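Local structure of mevalonate kinase, putative (Leishmania major, 2HFS) at residues 7-18 and 120-131; 48-59 and 93-101. The protein probably catalyses the ATP-dependent phosphorylation of (R)-mevalonate to (R)-5-phosphomevalonate, an early step in isoprenoid and sterol biosynthesis. One frame throughout, in Å; residues are numbered along the deposited sequence.

Interaction 1 of 2, residues 7-18 and 120-131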
loop_
_atom_site.group_PDB
_atom_site.type_symbol
_atom_site.label_atom_id
_atom_site.label_comp_id
_atom_site.label_asym_id
_atom_site.label_seq_id
_atom_site.Cartn_x
_atom_site.Cartn_y
_atom_site.Cartn_z
ATOM N N PRO A 7 7.715 -26.360 14.816
ATOM C CA PRO A 7 8.810 -25.403 14.618
ATOM C C PRO A 7 10.141 -26.103 14.433
ATOM O O PRO A 7 10.499 -26.998 15.213
ATOM C CB PRO A 7 8.821 -24.577 15.914
ATOM C CG PRO A 7 7.532 -24.870 16.589
ATOM C CD PRO A 7 7.157 -26.257 16.176
ATOM N N VAL A 8 10.853 -25.703 13.390
ATOM C CA VAL A 8 12.128 -26.307 13.051
ATOM C C VAL A 8 13.249 -25.465 13.639
ATOM O O VAL A 8 14.162 -26.008 14.254
ATOM C CB VAL A 8 12.302 -26.499 11.533
ATOM C CG1 VAL A 8 13.654 -27.122 11.213
ATOM C CG2 VAL A 8 11.209 -27.381 10.994
ATOM N N LYS A 9 13.154 -24.143 13.470
ATOM C CA LYS A 9 14.076 -23.198 14.093
ATOM C C LYS A 9 13.543 -22.689 15.466
ATOM O O LYS A 9 12.337 -22.709 15.730
ATOM C CB LYS A 9 14.338 -22.011 13.144
ATOM C CG LYS A 9 14.975 -22.392 11.808
ATOM C CD LYS A 9 15.369 -21.167 10.976
ATOM C CE LYS A 9 16.534 -20.379 11.581
ATOM N NZ LYS A 9 17.288 -19.609 10.559
ATOM N N SER A 10 14.448 -22.218 16.325
ATOM C CA SER A 10 14.060 -21.657 17.620
ATOM C C SER A 10 13.910 -20.126 17.564
ATOM O O SER A 10 13.268 -19.515 18.422
ATOM C CB SER A 10 15.042 -22.074 18.723
ATOM O OG SER A 10 16.318 -21.501 18.534
ATOM N N LYS A 11 14.510 -19.522 16.548
ATOM C CA LYS A 11 14.503 -18.083 16.376
ATOM C C LYS A 11 14.788 -17.825 14.903
ATOM O O LYS A 11 15.647 -18.493 14.337
ATOM C CB LYS A 11 15.594 -17.477 17.275
ATOM C CG LYS A 11 15.760 -15.961 17.231
ATOM C CD LYS A 11 17.026 -15.520 18.034
ATOM C CE LYS A 11 17.066 -13.991 18.176
ATOM N NZ LYS A 11 18.108 -13.463 19.142
ATOM N N THR A 12 14.080 -16.871 14.280
ATOM C CA THR A 12 14.442 -16.435 12.915
ATOM C C THR A 12 15.744 -15.646 12.871
ATOM O O THR A 12 16.079 -14.930 13.824
ATOM C CB THR A 12 13.303 -15.613 12.249
ATOM O OG1 THR A 12 12.992 -14.469 13.056
ATOM C CG2 THR A 12 12.031 -16.431 12.198
ATOM N N THR A 13 16.472 -15.792 11.760
ATOM C CA THR A 13 17.762 -15.137 11.537
ATOM C C THR A 13 17.789 -14.414 10.195
ATOM O O THR A 13 18.777 -13.746 9.858
ATOM C CB THR A 13 18.929 -16.159 11.535
ATOM O OG1 THR A 13 18.707 -17.150 10.501
ATOM C CG2 THR A 13 18.996 -16.957 12.845
ATOM N N GLY A 14 16.714 -14.565 9.422
ATOM C CA GLY A 14 16.634 -13.937 8.101
ATOM C C GLY A 14 16.068 -12.538 8.221
ATOM O O GLY A 14 15.880 -12.043 9.344
ATOM N N LYS A 15 15.771 -11.915 7.077
ATOM C CA LYS A 15 15.144 -10.600 7.047
ATOM C C LYS A 15 13.742 -10.688 6.407
ATOM O O LYS A 15 13.566 -10.499 5.189
ATOM C CB LYS A 15 16.038 -9.580 6.343
ATOM C CG LYS A 15 15.538 -8.144 6.463
ATOM C CD LYS A 15 16.662 -7.130 6.264
ATOM C CE LYS A 15 16.134 -5.715 6.398
ATOM N NZ LYS A 15 15.897 -5.381 7.825
ATOM N N ASN A 16 12.759 -11.003 7.250
ATOM C CA ASN A 16 11.394 -11.270 6.809
ATOM C C ASN A 16 10.581 -10.003 6.809
ATOM O O ASN A 16 10.199 -9.512 7.860
ATOM C CB ASN A 16 10.752 -12.321 7.696
ATOM C CG ASN A 16 11.489 -13.623 7.635
ATOM O OD1 ASN A 16 11.540 -14.275 6.582
ATOM N ND2 ASN A 16 12.113 -13.986 8.733
ATOM N N ILE A 17 10.329 -9.486 5.612
ATOM C CA ILE A 17 9.706 -8.183 5.490
ATOM C C ILE A 17 8.492 -8.202 4.561
ATOM O O ILE A 17 8.341 -9.115 3.735
ATOM C CB ILE A 17 10.746 -7.155 4.964
ATOM C CG1 ILE A 17 11.041 -7.402 3.479
ATOM C CG2 ILE A 17 12.039 -7.171 5.826
ATOM C CD1 ILE A 17 12.049 -6.451 2.866
ATOM N N GLY A 18 7.686 -7.148 4.663
ATOM C CA GLY A 18 6.599 -6.859 3.702
ATOM C C GLY A 18 6.695 -5.394 3.315
ATOM O O GLY A 18 6.838 -4.540 4.189
ATOM N N VAL A 120 2.282 -10.006 5.486
ATOM C CA VAL A 120 3.313 -10.542 4.597
ATOM C C VAL A 120 4.561 -10.898 5.403
ATOM O O VAL A 120 5.047 -12.033 5.339
ATOM C CB VAL A 120 3.641 -9.599 3.420
ATOM C CG1 VAL A 120 4.923 -10.017 2.718
ATOM C CG2 VAL A 120 2.464 -9.578 2.417
ATOM N N ALA A 121 5.057 -9.940 6.189
ATOM C CA ALA A 121 6.262 -10.161 6.994
ATOM C C ALA A 121 6.093 -11.378 7.910
ATOM O O ALA A 121 6.993 -12.232 8.010
ATOM C CB ALA A 121 6.583 -8.905 7.807
ATOM N N PHE A 122 4.929 -11.467 8.543
ATOM C CA PHE A 122 4.563 -12.585 9.421
ATOM C C PHE A 122 4.607 -13.943 8.701
ATOM O O PHE A 122 5.211 -14.889 9.207
ATOM C CB PHE A 122 3.164 -12.310 10.018
ATOM C CG PHE A 122 2.735 -13.286 11.091
ATOM C CD1 PHE A 122 3.650 -13.839 11.976
ATOM C CD2 PHE A 122 1.389 -13.644 11.198
ATOM C CE1 PHE A 122 3.223 -14.752 12.982
ATOM C CE2 PHE A 122 0.950 -14.539 12.191
ATOM C CZ PHE A 122 1.867 -15.087 13.084
ATOM N N SER A 123 3.953 -14.028 7.536
ATOM C CA SER A 123 3.949 -15.237 6.718
ATOM C C SER A 123 5.357 -15.685 6.367
ATOM O O SER A 123 5.666 -16.871 6.428
ATOM C CB SER A 123 3.130 -15.008 5.455
ATOM O OG SER A 123 1.763 -14.808 5.803
ATOM N N ARG A 124 6.199 -14.731 5.978
ATOM C CA ARG A 124 7.597 -15.004 5.673
ATOM C C ARG A 124 8.362 -15.529 6.892
ATOM O O ARG A 124 9.084 -16.513 6.783
ATOM C CB ARG A 124 8.280 -13.755 5.090
ATOM C CG ARG A 124 7.840 -13.416 3.646
ATOM C CD ARG A 124 8.788 -12.455 2.916
ATOM N NE ARG A 124 8.322 -12.095 1.575
ATOM C CZ ARG A 124 8.374 -12.892 0.513
ATOM N NH1 ARG A 124 8.861 -14.134 0.605
ATOM N NH2 ARG A 124 7.919 -12.453 -0.649
ATOM N N ALA A 125 8.194 -14.878 8.045
ATOM C CA ALA A 125 8.869 -15.323 9.281
ATOM C C ALA A 125 8.420 -16.708 9.725
ATOM O O ALA A 125 9.245 -17.498 10.181
ATOM C CB ALA A 125 8.664 -14.320 10.399
ATOM N N LEU A 126 7.122 -16.987 9.610
ATOM C CA LEU A 126 6.591 -18.316 9.897
ATOM C C LEU A 126 7.215 -19.334 8.948
ATOM O O LEU A 126 7.634 -20.431 9.380
ATOM C CB LEU A 126 5.055 -18.339 9.798
ATOM C CG LEU A 126 4.291 -17.568 10.886
ATOM C CD1 LEU A 126 2.799 -17.424 10.500
ATOM C CD2 LEU A 126 4.423 -18.266 12.249
ATOM N N SER A 127 7.284 -18.980 7.660
ATOM C CA SER A 127 7.918 -19.866 6.698
ATOM C C SER A 127 9.332 -20.186 7.158
ATOM O O SER A 127 9.751 -21.349 7.133
ATOM C CB SER A 127 7.951 -19.242 5.297
ATOM O OG SER A 127 8.540 -20.147 4.370
ATOM N N GLU A 128 10.064 -19.164 7.599
ATOM C CA GLU A 128 11.406 -19.424 8.106
ATOM C C GLU A 128 11.380 -20.384 9.289
ATOM O O GLU A 128 12.039 -21.420 9.263
ATOM C CB GLU A 128 12.162 -18.158 8.499
ATOM C CG GLU A 128 13.570 -18.498 8.974
ATOM C CD GLU A 128 14.470 -17.317 9.253
ATOM O OE1 GLU A 128 14.126 -16.184 8.891
ATOM O OE2 GLU A 128 15.553 -17.543 9.841
ATOM N N LEU A 129 10.611 -20.038 10.319
ATOM C CA LEU A 129 10.718 -20.716 11.595
ATOM C C LEU A 129 10.234 -22.152 11.500
ATOM O O LEU A 129 10.813 -23.047 12.116
ATOM C CB LEU A 129 9.937 -19.965 12.660
ATOM C CG LEU A 129 10.342 -20.315 14.098
ATOM C CD1 LEU A 129 11.494 -19.424 14.497
ATOM C CD2 LEU A 129 9.172 -20.070 15.016
ATOM N N TYR A 130 9.184 -22.362 10.705
ATOM C CA TYR A 130 8.620 -23.693 10.474
ATOM C C TYR A 130 9.220 -24.381 9.237
ATOM O O TYR A 130 8.835 -25.510 8.882
ATOM C CB TYR A 130 7.082 -23.599 10.429
ATOM C CG TYR A 130 6.521 -23.230 11.796
ATOM C CD1 TYR A 130 6.062 -24.210 12.665
ATOM C CD2 TYR A 130 6.505 -21.894 12.233
ATOM C CE1 TYR A 130 5.573 -23.875 13.939
ATOM C CE2 TYR A 130 6.037 -21.551 13.503
ATOM C CZ TYR A 130 5.588 -22.547 14.350
ATOM O OH TYR A 130 5.101 -22.192 15.587
ATOM N N GLN A 131 10.187 -23.708 8.611
ATOM C CA GLN A 131 10.851 -24.169 7.380
ATOM C C GLN A 131 9.848 -24.686 6.349
ATOM O O GLN A 131 9.897 -25.850 5.932
ATOM C CB GLN A 131 11.934 -25.231 7.674
ATOM C CG GLN A 131 13.164 -24.733 8.416
ATOM C CD GLN A 131 14.115 -23.950 7.543
ATOM O OE1 GLN A 131 14.870 -24.529 6.766
ATOM N NE2 GLN A 131 14.099 -22.628 7.688
HETATM O O HOH W 1 8.000 -9.268 0.901
#
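Glu128 and Leu129, near the end of helix 114-130, hold the N-terminal peptide by a mixed polar and apolar contact, in which residues 7-18 run along the side of the helix before entering strand 17-25. The Glu128 carboxylate is the main grip. With CG anti to the backbone N (chi1 -178°) and the chain extended beyond it, the group stands off the helix into the bend of the peptide. Its OE2 takes a nearly straight bond from Thr13 N at 2.8 Å, arriving on the syn side but 34° out of the carboxylate plane. Lys9 NZ closes a salt bridge to the anti lone pair of OE2, also at 2.8 Å, and gives another bond to Thr13 OG1. OE1 accepts Gly14 N at 3.1 Å through its syn lone pair, while Asn16 ND2 meets it nearly end-on at 3.0 Å. Four bonds thus fix the rotation of the carboxylate. One turn back toward the helix N-terminus, the Asn16 amide lies against the backbone of Ala125, with its CG 3.5 Å from Ala125 CA. Arg124 NE reaches Ile17 O through a water, and its NH2 binds Thr163 O and Asp136. At the C-terminal end, Leu129 O accepts both Val8 N and Lys9 N, each at 2.9 Å, and Pro7 CG rests 3.4 Å from Tyr130 CE1. A Schellman motif at Gln131 follows the last turn, and Gln131 NE2 folds back to Glu128 O. The whole is an N-terminal peptide laid antiparallel along the last three turns of a helix, at the edge of the GHMP kinase N-terminal domain sheet.

Interaction 2 of 2, residues 48-59 and 93-101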
loop_
_atom_site.group_PDB
_atom_site.type_symbol
_atom_site.label_atom_id
_atom_site.label_comp_id
_atom_site.label_asym_id
_atom_site.label_seq_id
_atom_site.Cartn_x
_atom_site.Cartn_y
_atom_site.Cartn_z
ATOM N N ARG A 48 10.101 -10.625 13.279
ATOM C CA ARG A 48 11.037 -11.583 13.851
ATOM C C ARG A 48 10.234 -12.449 14.800
ATOM O O ARG A 48 9.363 -11.940 15.537
ATOM C CB ARG A 48 12.134 -10.875 14.656
ATOM C CG ARG A 48 13.148 -10.064 13.871
ATOM C CD ARG A 48 14.195 -9.340 14.758
ATOM N NE ARG A 48 15.165 -10.279 15.326
ATOM C CZ ARG A 48 16.398 -9.974 15.750
ATOM N NH1 ARG A 48 16.857 -8.728 15.671
ATOM N NH2 ARG A 48 17.181 -10.928 16.242
ATOM N N LEU A 49 10.543 -13.741 14.788
ATOM C CA LEU A 49 9.875 -14.727 15.614
ATOM C C LEU A 49 10.868 -15.573 16.403
ATOM O O LEU A 49 11.968 -15.829 15.941
ATOM C CB LEU A 49 9.055 -15.664 14.729
ATOM C CG LEU A 49 7.884 -15.066 13.957
ATOM C CD1 LEU A 49 7.278 -16.189 13.129
ATOM C CD2 LEU A 49 6.833 -14.486 14.918
ATOM N N GLU A 50 10.461 -15.992 17.592
ATOM C CA GLU A 50 11.159 -17.038 18.322
ATOM C C GLU A 50 10.202 -17.825 19.195
ATOM O O GLU A 50 9.142 -17.328 19.577
ATOM C CB GLU A 50 12.273 -16.447 19.154
ATOM C CG GLU A 50 11.810 -15.380 20.121
ATOM C CD GLU A 50 12.989 -14.823 20.870
ATOM O OE1 GLU A 50 13.741 -14.023 20.280
ATOM O OE2 GLU A 50 13.177 -15.223 22.026
ATOM N N ILE A 51 10.587 -19.057 19.500
ATOM C CA ILE A 51 9.770 -19.951 20.310
ATOM C C ILE A 51 9.617 -19.413 21.719
ATOM O O ILE A 51 10.489 -18.687 22.211
ATOM C CB ILE A 51 10.326 -21.404 20.250
ATOM C CG1 ILE A 51 11.764 -21.496 20.783
ATOM C CG2 ILE A 51 10.271 -21.922 18.811
ATOM C CD1 ILE A 51 12.342 -22.940 20.766
ATOM N N ASN A 52 8.474 -19.698 22.337
ATOM C CA ASN A 52 8.193 -19.251 23.696
ATOM C C ASN A 52 7.800 -20.501 24.482
ATOM O O ASN A 52 6.628 -20.798 24.618
ATOM C CB ASN A 52 7.069 -18.196 23.677
ATOM C CG ASN A 52 7.169 -17.184 24.833
ATOM O OD1 ASN A 52 8.198 -17.072 25.503
ATOM N ND2 ASN A 52 6.103 -16.432 25.040
ATOM N N PRO A 53 8.783 -21.288 24.927
ATOM C CA PRO A 53 8.474 -22.584 25.539
ATOM C C PRO A 53 7.621 -22.399 26.778
ATOM O O PRO A 53 7.856 -21.467 27.546
ATOM C CB PRO A 53 9.847 -23.134 25.901
ATOM C CG PRO A 53 10.746 -22.457 25.002
ATOM C CD PRO A 53 10.235 -21.039 24.905
ATOM N N GLY A 54 6.596 -23.238 26.922
ATOM C CA GLY A 54 5.720 -23.215 28.086
ATOM C C GLY A 54 4.660 -22.131 28.116
ATOM O O GLY A 54 3.769 -22.169 28.963
ATOM N N VAL A 55 4.771 -21.141 27.225
ATOM C CA VAL A 55 3.841 -20.019 27.213
ATOM C C VAL A 55 3.056 -20.082 25.914
ATOM O O VAL A 55 3.631 -19.914 24.845
ATOM C CB VAL A 55 4.569 -18.645 27.342
ATOM C CG1 VAL A 55 3.558 -17.517 27.487
ATOM C CG2 VAL A 55 5.568 -18.657 28.492
ATOM N N PRO A 56 1.758 -20.379 26.007
ATOM C CA PRO A 56 0.909 -20.592 24.831
ATOM C C PRO A 56 0.642 -19.298 24.064
ATOM O O PRO A 56 0.767 -18.189 24.633
ATOM C CB PRO A 56 -0.411 -21.091 25.435
ATOM C CG PRO A 56 -0.094 -21.461 26.862
ATOM C CD PRO A 56 1.011 -20.546 27.271
ATOM N N GLY A 57 0.268 -19.447 22.795
ATOM C CA GLY A 57 -0.133 -18.326 21.955
ATOM C C GLY A 57 0.978 -17.434 21.411
ATOM O O GLY A 57 2.173 -17.746 21.486
ATOM N N LEU A 58 0.550 -16.306 20.856
ATOM C CA LEU A 58 1.430 -15.385 20.149
ATOM C C LEU A 58 1.556 -14.095 20.949
ATOM O O LEU A 58 0.583 -13.353 21.126
ATOM C CB LEU A 58 0.874 -15.100 18.737
ATOM C CG LEU A 58 1.655 -14.167 17.807
ATOM C CD1 LEU A 58 2.985 -14.820 17.416
ATOM C CD2 LEU A 58 0.827 -13.802 16.573
ATOM N N GLN A 59 2.764 -13.825 21.423
ATOM C CA GLN A 59 3.023 -12.599 22.178
ATOM C C GLN A 59 3.525 -11.519 21.224
ATOM O O GLN A 59 4.564 -11.702 20.604
ATOM C CB GLN A 59 4.075 -12.840 23.259
ATOM C CG GLN A 59 3.784 -14.010 24.211
ATOM C CD GLN A 59 2.365 -14.010 24.765
ATOM O OE1 GLN A 59 1.867 -12.974 25.224
ATOM N NE2 GLN A 59 1.711 -15.169 24.719
ATOM N N LEU A 93 -0.315 -23.028 18.458
ATOM C CA LEU A 93 0.414 -22.380 19.538
ATOM C C LEU A 93 -0.176 -22.691 20.931
ATOM O O LEU A 93 0.130 -22.010 21.914
ATOM C CB LEU A 93 0.506 -20.868 19.264
ATOM C CG LEU A 93 1.230 -20.413 17.963
ATOM C CD1 LEU A 93 1.496 -18.910 17.979
ATOM C CD2 LEU A 93 2.540 -21.175 17.668
ATOM N N SER A 94 -0.974 -23.753 21.018
ATOM C CA SER A 94 -1.645 -24.116 22.273
ATOM C C SER A 94 -0.709 -24.670 23.366
ATOM O O SER A 94 -1.035 -24.604 24.555
ATOM C CB SER A 94 -2.823 -25.062 22.010
ATOM O OG SER A 94 -2.373 -26.290 21.458
ATOM N N GLY A 95 0.455 -25.188 22.971
ATOM C CA GLY A 95 1.484 -25.615 23.927
ATOM C C GLY A 95 2.542 -24.536 24.096
ATOM O O GLY A 95 2.357 -23.607 24.878
ATOM N N ASP A 96 3.657 -24.677 23.383
ATOM C CA ASP A 96 4.664 -23.621 23.288
ATOM C C ASP A 96 4.207 -22.604 22.263
ATOM O O ASP A 96 3.755 -22.966 21.176
ATOM C CB ASP A 96 6.008 -24.174 22.827
ATOM C CG ASP A 96 6.603 -25.155 23.794
ATOM O OD1 ASP A 96 6.197 -25.145 24.984
ATOM O OD2 ASP A 96 7.491 -25.971 23.441
ATOM N N GLY A 97 4.368 -21.331 22.601
ATOM C CA GLY A 97 3.913 -20.253 21.745
ATOM C C GLY A 97 5.074 -19.602 21.029
ATOM O O GLY A 97 6.139 -20.210 20.853
ATOM N N LEU A 98 4.852 -18.359 20.610
ATOM C CA LEU A 98 5.851 -17.575 19.908
ATOM C C LEU A 98 5.907 -16.158 20.467
ATOM O O LEU A 98 4.883 -15.569 20.821
ATOM C CB LEU A 98 5.525 -17.497 18.396
ATOM C CG LEU A 98 5.535 -18.785 17.549
ATOM C CD1 LEU A 98 5.067 -18.521 16.117
ATOM C CD2 LEU A 98 6.903 -19.460 17.510
ATOM N N LYS A 99 7.107 -15.603 20.520
ATOM C CA LYS A 99 7.255 -14.182 20.713
ATOM C C LYS A 99 7.470 -13.565 19.342
ATOM O O LYS A 99 8.318 -14.039 18.583
ATOM C CB LYS A 99 8.433 -13.882 21.643
ATOM C CG LYS A 99 8.063 -14.055 23.120
ATOM C CD LYS A 99 9.281 -13.957 24.042
ATOM C CE LYS A 99 9.519 -12.560 24.542
ATOM N NZ LYS A 99 10.611 -12.540 25.565
HETATM N N MSE A 100 6.701 -12.518 19.056
HETATM C CA MSE A 100 6.712 -11.825 17.769
HETATM C C MSE A 100 7.236 -10.405 18.001
HETATM O O MSE A 100 6.701 -9.656 18.833
HETATM C CB MSE A 100 5.283 -11.793 17.213
HETATM C CG MSE A 100 5.163 -11.284 15.793
HETATM SE SE MSE A 100 3.289 -11.321 15.155
HETATM C CE MSE A 100 3.644 -10.488 13.481
ATOM N N PHE A 101 8.295 -10.032 17.293
ATOM C CA PHE A 101 8.746 -8.640 17.318
ATOM C C PHE A 101 8.417 -7.990 15.982
ATOM O O PHE A 101 8.750 -8.553 14.942
ATOM C CB PHE A 101 10.243 -8.565 17.604
ATOM C CG PHE A 101 10.789 -7.163 17.572
ATOM C CD1 PHE A 101 10.791 -6.380 18.732
ATOM C CD2 PHE A 101 11.298 -6.626 16.392
ATOM C CE1 PHE A 101 11.293 -5.075 18.715
ATOM C CE2 PHE A 101 11.799 -5.308 16.359
ATOM C CZ PHE A 101 11.798 -4.540 17.514
#
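Asn52 O is gripped from opposite faces of its carbonyl plane: Gly97 N reaches it at 3.1 Å, and Val55 N at 3.2 Å closes the type II turn Asn52-Val55. Within that turn Gly54 N binds Asp96 OD1 at 2.7 Å, almost straight, yet from 47° out of the carboxylate plane. Strand 97-101 then runs between two partners. It pairs antiparallel with 48-52, Lys99 N meeting Glu50 O at 2.8 Å, and parallel with 58-59, where Gln59 N meets Leu98 O at 2.8 Å. Gly97 CA comes 3.1 Å from Gly57 O in a CA-H...O contact. On one face of the sheet Leu49 lies alongside selenomethionine Met100, its CD2 3.7 Å from CG. Leu58, its CG turned trans to the main-chain nitrogen (chi1 -179°), slants across the Met100 side chain and brings CD2 to 3.8 Å from SE. The other face carries Arg48, Glu50, Asn52, Gln59, Lys99 and Phe101; there the aliphatic part of Lys99 crosses the Asn52 amide. Strands 58-62 and 97-103 form a beta-alpha-beta unit with helix 70-88, whose His82 touches Leu58 and Met100, while helix 114-130 covers Leu49 and Leu98.

Overall arrangement
Interactions 1 and 2, with centres 13 Å apart, meet directly along strand 36-52. The peptide of interaction 1 borders that strand on the edge away from 97-103: Thr12 N lies 2.9 Å from Leu49 O and Ser10 O 2.9 Å from Ile51 N, both probable hydrogen bonds. On the helix-facing side of the sheet, Leu129 CD2 packs 3.4 Å from Leu98 CD2, so helix 114-130 serves both contacts, its one flank holding the peptide and another lying on the sheet. Strand 97-103 leads through a loop to this helix. In GHMP kinases the glycine- and serine-rich loop before such a helix binds ATP phosphates; interaction 1 engages the helix farther along, up to its C-terminus.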